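Local atomic coordinates of 3-oxoacyl-[acyl-carrier-protein] synthase 3 (Micrococcus luteus NCTC 2665, PDB entry 4EWP), a protein that probably catalyses the first condensation of fatty acid synthesis, joining an acyl-CoA starter such as acetyl-CoA to malonyl-ACP. Residues Arg196-Leu209 with Met231-Val243. Residues are numbered along the deposited sequence; the frame is centred on the assembly and turned at random.
Sequences RWSTISMTHSQLEL and MLWPTLRQDGPSV
Ser-201 and Arg-237 form the hydrogen-bonded pair at the middle of a two-stranded antiparallel ribbon, with Ser-201 N giving to Arg-237 O and Arg-237 N returning a bond to Ser-201 O (2.8 Å). Asp-239 N to Thr-199 O and Thr-203 N to Thr-235 O extend the ladder at its two ends. Thr-199 O is gripped twice, for the Arg-237 side chain bends back across Ser-201 OG and brings NH2 to within 3.1 Å of Thr-199 O, from above the carbonyl plane.

A chi1 of 44° turns the His-204 ring toward the 231-233 backbone, where NE2 donates to Leu-232 O at 2.8 Å; the acceptor lies in the ring plane. A water ties Thr-203 OG1 to Trp-233 O and Thr-235 OG1.

Apolar contacts line the face bearing Ile-200, Met-202 and Leu-236. Met-202, curled at chi2 and chi3, lays SD 3.4 Å from Leu-236 CD1 and CE 3.9 Å from Pro-234 CB, while Ile-200 CG1 meets Val-243 CG2 at 3.7 Å. Beyond the ribbon, on helix 206-219, Leu-209 CD2 reaches Trp-233 CE3 and Pro-234 CD.

Asp-239 caps helix 240-262 through Ser-242 N and Ser-205 caps helix 206-219, at opposite ends of the ribbon whose strands lead into them. Outward, Leu-236 shares backbone hydrogen bonds with Val-156; Ile-200 is about 6 Å from the predicted catalytic Cys-123 (side chains), and Leu-209 packs on Leu-209 of the second subunit.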
loop_
_atom_site.group_PDB
_atom_site.type_symbol
_atom_site.label_atom_id
_atom_site.label_comp_id
_atom_site.label_asym_id
_atom_site.label_seq_id
_atom_site.Cartn_x
_atom_site.Cartn_y
_atom_site.Cartn_z
ATOM N N ARG A 196 12.666 10.563 10.495
ATOM C CA ARG A 196 13.639 10.801 9.443
ATOM C C ARG A 196 12.990 10.671 8.082
ATOM O O ARG A 196 13.641 10.287 7.102
ATOM C CB ARG A 196 14.841 9.862 9.610
ATOM C CG ARG A 196 15.536 10.058 10.969
ATOM C CD ARG A 196 16.706 9.110 11.204
ATOM N NE ARG A 196 17.757 9.325 10.211
ATOM C CZ ARG A 196 19.057 9.163 10.438
ATOM N NH1 ARG A 196 19.479 8.783 11.635
ATOM N NH2 ARG A 196 19.934 9.386 9.465
ATOM N N TRP A 197 11.702 11.016 8.030
ATOM C CA TRP A 197 10.906 10.930 6.794
ATOM C C TRP A 197 11.564 11.666 5.622
ATOM O O TRP A 197 11.496 11.215 4.481
ATOM C CB TRP A 197 9.497 11.483 7.057
ATOM C CG TRP A 197 8.426 11.198 6.022
ATOM C CD1 TRP A 197 7.655 10.067 5.921
ATOM C CD2 TRP A 197 7.941 12.099 5.005
ATOM N NE1 TRP A 197 6.751 10.195 4.884
ATOM C CE2 TRP A 197 6.904 11.432 4.311
ATOM C CE3 TRP A 197 8.297 13.388 4.601
ATOM C CZ2 TRP A 197 6.233 12.012 3.237
ATOM C CZ3 TRP A 197 7.620 13.965 3.535
ATOM C CH2 TRP A 197 6.602 13.277 2.867
ATOM N N SER A 198 12.248 12.769 5.908
ATOM C CA SER A 198 12.758 13.605 4.832
ATOM C C SER A 198 14.129 13.178 4.307
ATOM O O SER A 198 14.630 13.772 3.349
ATOM C CB SER A 198 12.797 15.079 5.253
ATOM O OG SER A 198 13.924 15.327 6.082
ATOM N N THR A 199 14.725 12.150 4.911
ATOM C CA THR A 199 16.082 11.727 4.527
ATOM C C THR A 199 16.183 11.263 3.071
ATOM O O THR A 199 17.125 11.616 2.361
ATOM C CB THR A 199 16.651 10.664 5.498
ATOM O OG1 THR A 199 16.829 11.274 6.782
ATOM C CG2 THR A 199 18.007 10.142 5.009
ATOM N N ILE A 200 15.205 10.477 2.641
ATOM C CA ILE A 200 15.023 10.109 1.246
ATOM C C ILE A 200 13.579 10.505 0.943
ATOM O O ILE A 200 12.662 10.040 1.611
ATOM C CB ILE A 200 15.157 8.583 1.057
ATOM C CG1 ILE A 200 16.489 8.078 1.606
ATOM C CG2 ILE A 200 15.006 8.187 -0.398
ATOM C CD1 ILE A 200 16.560 6.540 1.638
ATOM N N SER A 201 13.373 11.367 -0.045
ATOM C CA SER A 201 12.050 11.926 -0.274
ATOM C C SER A 201 11.964 12.562 -1.649
ATOM O O SER A 201 12.964 12.637 -2.354
ATOM C CB SER A 201 11.734 12.977 0.789
ATOM O OG SER A 201 12.617 14.079 0.694
ATOM N N MET A 202 10.766 13.009 -2.031
ATOM C CA MET A 202 10.572 13.706 -3.299
ATOM C C MET A 202 10.917 15.175 -3.097
ATOM O O MET A 202 10.899 15.654 -1.972
ATOM C CB MET A 202 9.130 13.577 -3.773
ATOM C CG MET A 202 8.601 12.150 -3.832
ATOM S SD MET A 202 9.496 11.150 -5.046
ATOM C CE MET A 202 9.000 11.914 -6.578
ATOM N N THR A 203 11.216 15.887 -4.179
ATOM C CA THR A 203 11.570 17.308 -4.110
ATOM C C THR A 203 10.450 18.178 -3.546
ATOM O O THR A 203 10.709 19.200 -2.893
ATOM C CB THR A 203 11.971 17.873 -5.494
ATOM O OG1 THR A 203 11.044 17.420 -6.485
ATOM C CG2 THR A 203 13.382 17.410 -5.878
ATOM N N HIS A 204 9.207 17.793 -3.834
ATOM C CA HIS A 204 8.044 18.492 -3.286
ATOM C C HIS A 204 6.732 17.772 -3.560
ATOM O O HIS A 204 6.646 16.896 -4.420
ATOM C CB HIS A 204 7.958 19.930 -3.809
ATOM C CG HIS A 204 8.220 20.048 -5.278
ATOM N ND1 HIS A 204 9.405 20.542 -5.784
ATOM C CD2 HIS A 204 7.457 19.721 -6.347
ATOM C CE1 HIS A 204 9.358 20.515 -7.104
ATOM N NE2 HIS A 204 8.189 20.020 -7.470
ATOM N N SER A 205 5.716 18.165 -2.807
ATOM C CA SER A 205 4.389 17.580 -2.890
ATOM C C SER A 205 3.746 17.700 -4.276
ATOM O O SER A 205 3.945 18.696 -5.001
ATOM C CB SER A 205 3.484 18.236 -1.854
ATOM O OG SER A 205 2.129 17.980 -2.145
ATOM N N GLN A 206 2.961 16.683 -4.629
ATOM C CA GLN A 206 2.218 16.689 -5.876
ATOM C C GLN A 206 1.266 17.885 -5.928
ATOM O O GLN A 206 0.989 18.419 -6.999
ATOM C CB GLN A 206 1.449 15.377 -6.054
ATOM C CG GLN A 206 2.336 14.136 -6.083
ATOM C CD GLN A 206 1.522 12.854 -6.104
ATOM O OE1 GLN A 206 0.289 12.892 -6.079
ATOM N NE2 GLN A 206 2.205 11.707 -6.158
ATOM N N LEU A 207 0.784 18.318 -4.766
ATOM C CA LEU A 207 -0.106 19.477 -4.699
ATOM C C LEU A 207 0.520 20.773 -5.229
ATOM O O LEU A 207 -0.193 21.687 -5.661
ATOM C CB LEU A 207 -0.625 19.685 -3.273
ATOM C CG LEU A 207 -1.377 18.504 -2.661
ATOM C CD1 LEU A 207 -1.908 18.880 -1.285
ATOM C CD2 LEU A 207 -2.511 18.058 -3.585
ATOM N N GLU A 208 1.840 20.884 -5.169
ATOM C CA GLU A 208 2.473 22.088 -5.698
ATOM C C GLU A 208 2.293 22.050 -7.200
ATOM O O GLU A 208 1.997 23.059 -7.834
ATOM C CB GLU A 208 3.953 22.155 -5.334
ATOM C CG GLU A 208 4.227 22.363 -3.844
ATOM C CD GLU A 208 5.648 22.854 -3.581
ATOM O OE1 GLU A 208 6.099 22.783 -2.411
ATOM O OE2 GLU A 208 6.303 23.317 -4.548
ATOM N N LEU A 209 2.437 20.856 -7.753
ATOM C CA LEU A 209 2.253 20.641 -9.176
ATOM C C LEU A 209 0.796 20.926 -9.541
ATOM O O LEU A 209 0.531 21.676 -10.475
ATOM C CB LEU A 209 2.683 19.215 -9.553
ATOM C CG LEU A 209 2.476 18.701 -10.982
ATOM C CD1 LEU A 209 3.211 19.565 -11.989
ATOM C CD2 LEU A 209 2.924 17.232 -11.105
ATOM N N MET A 231 12.781 21.290 -12.055
ATOM C CA MET A 231 11.613 20.528 -12.469
ATOM C C MET A 231 10.462 20.812 -11.513
ATOM O O MET A 231 10.670 20.954 -10.309
ATOM C CB MET A 231 11.919 19.026 -12.476
ATOM C CG MET A 231 13.065 18.604 -13.397
ATOM S SD MET A 231 13.378 16.813 -13.424
ATOM C CE MET A 231 11.809 16.206 -14.032
ATOM N N LEU A 232 9.249 20.904 -12.046
ATOM C CA LEU A 232 8.059 20.942 -11.203
ATOM C C LEU A 232 7.562 19.523 -10.921
ATOM O O LEU A 232 7.035 19.243 -9.844
ATOM C CB LEU A 232 6.954 21.780 -11.852
ATOM C CG LEU A 232 6.919 23.287 -11.535
ATOM C CD1 LEU A 232 8.230 23.778 -10.933
ATOM C CD2 LEU A 232 6.563 24.095 -12.775
ATOM N N TRP A 233 7.724 18.626 -11.888
ATOM C CA TRP A 233 7.434 17.216 -11.657
ATOM C C TRP A 233 8.289 16.753 -10.476
ATOM O O TRP A 233 9.505 16.891 -10.499
ATOM C CB TRP A 233 7.750 16.400 -12.908
ATOM C CG TRP A 233 7.602 14.911 -12.729
ATOM C CD1 TRP A 233 8.607 13.978 -12.710
ATOM C CD2 TRP A 233 6.380 14.182 -12.542
ATOM N NE1 TRP A 233 8.080 12.716 -12.533
ATOM C CE2 TRP A 233 6.718 12.816 -12.424
ATOM C CE3 TRP A 233 5.034 14.551 -12.473
ATOM C CZ2 TRP A 233 5.757 11.822 -12.239
ATOM C CZ3 TRP A 233 4.082 13.560 -12.285
ATOM C CH2 TRP A 233 4.451 12.213 -12.169
ATOM N N PRO A 234 7.653 16.236 -9.417
ATOM C CA PRO A 234 8.431 15.836 -8.240
ATOM C C PRO A 234 9.379 14.695 -8.580
ATOM O O PRO A 234 9.005 13.769 -9.309
ATOM C CB PRO A 234 7.362 15.331 -7.260
ATOM C CG PRO A 234 6.090 15.933 -7.723
ATOM C CD PRO A 234 6.209 16.033 -9.224
ATOM N N THR A 235 10.595 14.762 -8.052
ATOM C CA THR A 235 11.577 13.718 -8.289
ATOM C C THR A 235 12.258 13.321 -6.993
ATOM O O THR A 235 12.234 14.058 -6.019
ATOM C CB THR A 235 12.638 14.157 -9.300
ATOM O OG1 THR A 235 13.257 15.373 -8.846
ATOM C CG2 THR A 235 12.007 14.383 -10.652
ATOM N N LEU A 236 12.869 12.143 -7.007
ATOM C CA LEU A 236 13.504 11.561 -5.838
ATOM C C LEU A 236 14.808 12.284 -5.482
ATOM O O LEU A 236 15.537 12.766 -6.352
ATOM C CB LEU A 236 13.763 10.081 -6.115
ATOM C CG LEU A 236 13.456 9.003 -5.081
ATOM C CD1 LEU A 236 12.190 9.290 -4.328
ATOM C CD2 LEU A 236 13.359 7.649 -5.782
ATOM N N ARG A 237 15.093 12.365 -4.190
ATOM C CA ARG A 237 16.301 13.021 -3.711
ATOM C C ARG A 237 16.710 12.325 -2.420
ATOM O O ARG A 237 15.883 11.659 -1.783
ATOM C CB ARG A 237 16.033 14.527 -3.516
ATOM C CG ARG A 237 16.452 15.119 -2.181
ATOM C CD ARG A 237 15.422 14.897 -1.081
ATOM N NE ARG A 237 16.050 14.450 0.163
ATOM C CZ ARG A 237 16.838 15.206 0.922
ATOM N NH1 ARG A 237 17.103 16.459 0.573
ATOM N NH2 ARG A 237 17.362 14.709 2.032
ATOM N N GLN A 238 17.979 12.437 -2.040
ATOM C CA GLN A 238 18.394 11.889 -0.758
ATOM C C GLN A 238 19.569 12.636 -0.142
ATOM O O GLN A 238 20.402 13.216 -0.840
ATOM C CB GLN A 238 18.756 10.411 -0.893
ATOM C CG GLN A 238 20.112 10.175 -1.554
ATOM C CD GLN A 238 20.533 8.722 -1.531
ATOM O OE1 GLN A 238 19.931 7.898 -0.849
ATOM N NE2 GLN A 238 21.574 8.400 -2.288
ATOM N N ASP A 239 19.632 12.595 1.183
ATOM C CA ASP A 239 20.835 12.967 1.908
ATOM C C ASP A 239 21.774 11.747 1.889
ATOM O O ASP A 239 21.673 10.859 2.737
ATOM C CB ASP A 239 20.458 13.331 3.340
ATOM C CG ASP A 239 21.667 13.617 4.198
ATOM O OD1 ASP A 239 22.783 13.382 3.718
ATOM O OD2 ASP A 239 21.504 14.064 5.351
ATOM N N GLY A 240 22.670 11.699 0.905
ATOM C CA GLY A 240 23.540 10.551 0.686
ATOM C C GLY A 240 24.313 10.066 1.903
ATOM O O GLY A 240 24.231 8.893 2.274
ATOM N N PRO A 241 25.076 10.964 2.534
ATOM C CA PRO A 241 25.854 10.603 3.724
ATOM C C PRO A 241 25.009 10.048 4.875
ATOM O O PRO A 241 25.433 9.081 5.512
ATOM C CB PRO A 241 26.511 11.931 4.124
ATOM C CG PRO A 241 26.666 12.656 2.841
ATOM C CD PRO A 241 25.390 12.326 2.072
ATOM N N SER A 242 23.847 10.633 5.145
ATOM C CA SER A 242 22.975 10.076 6.182
ATOM C C SER A 242 22.535 8.659 5.838
ATOM O O SER A 242 22.560 7.767 6.693
ATOM C CB SER A 242 21.751 10.959 6.433
ATOM O OG SER A 242 22.156 12.196 6.968
ATOM N N VAL A 243 22.144 8.445 4.588
ATOM C CA VAL A 243 21.734 7.108 4.171
ATOM C C VAL A 243 22.813 6.078 4.472
ATOM O O VAL A 243 22.513 5.014 5.012
ATOM C CB VAL A 243 21.367 7.049 2.688
ATOM C CG1 VAL A 243 21.196 5.605 2.245
ATOM C CG2 VAL A 243 20.095 7.840 2.442
HETATM O O HOH W 1 11.467 17.649 -9.063
#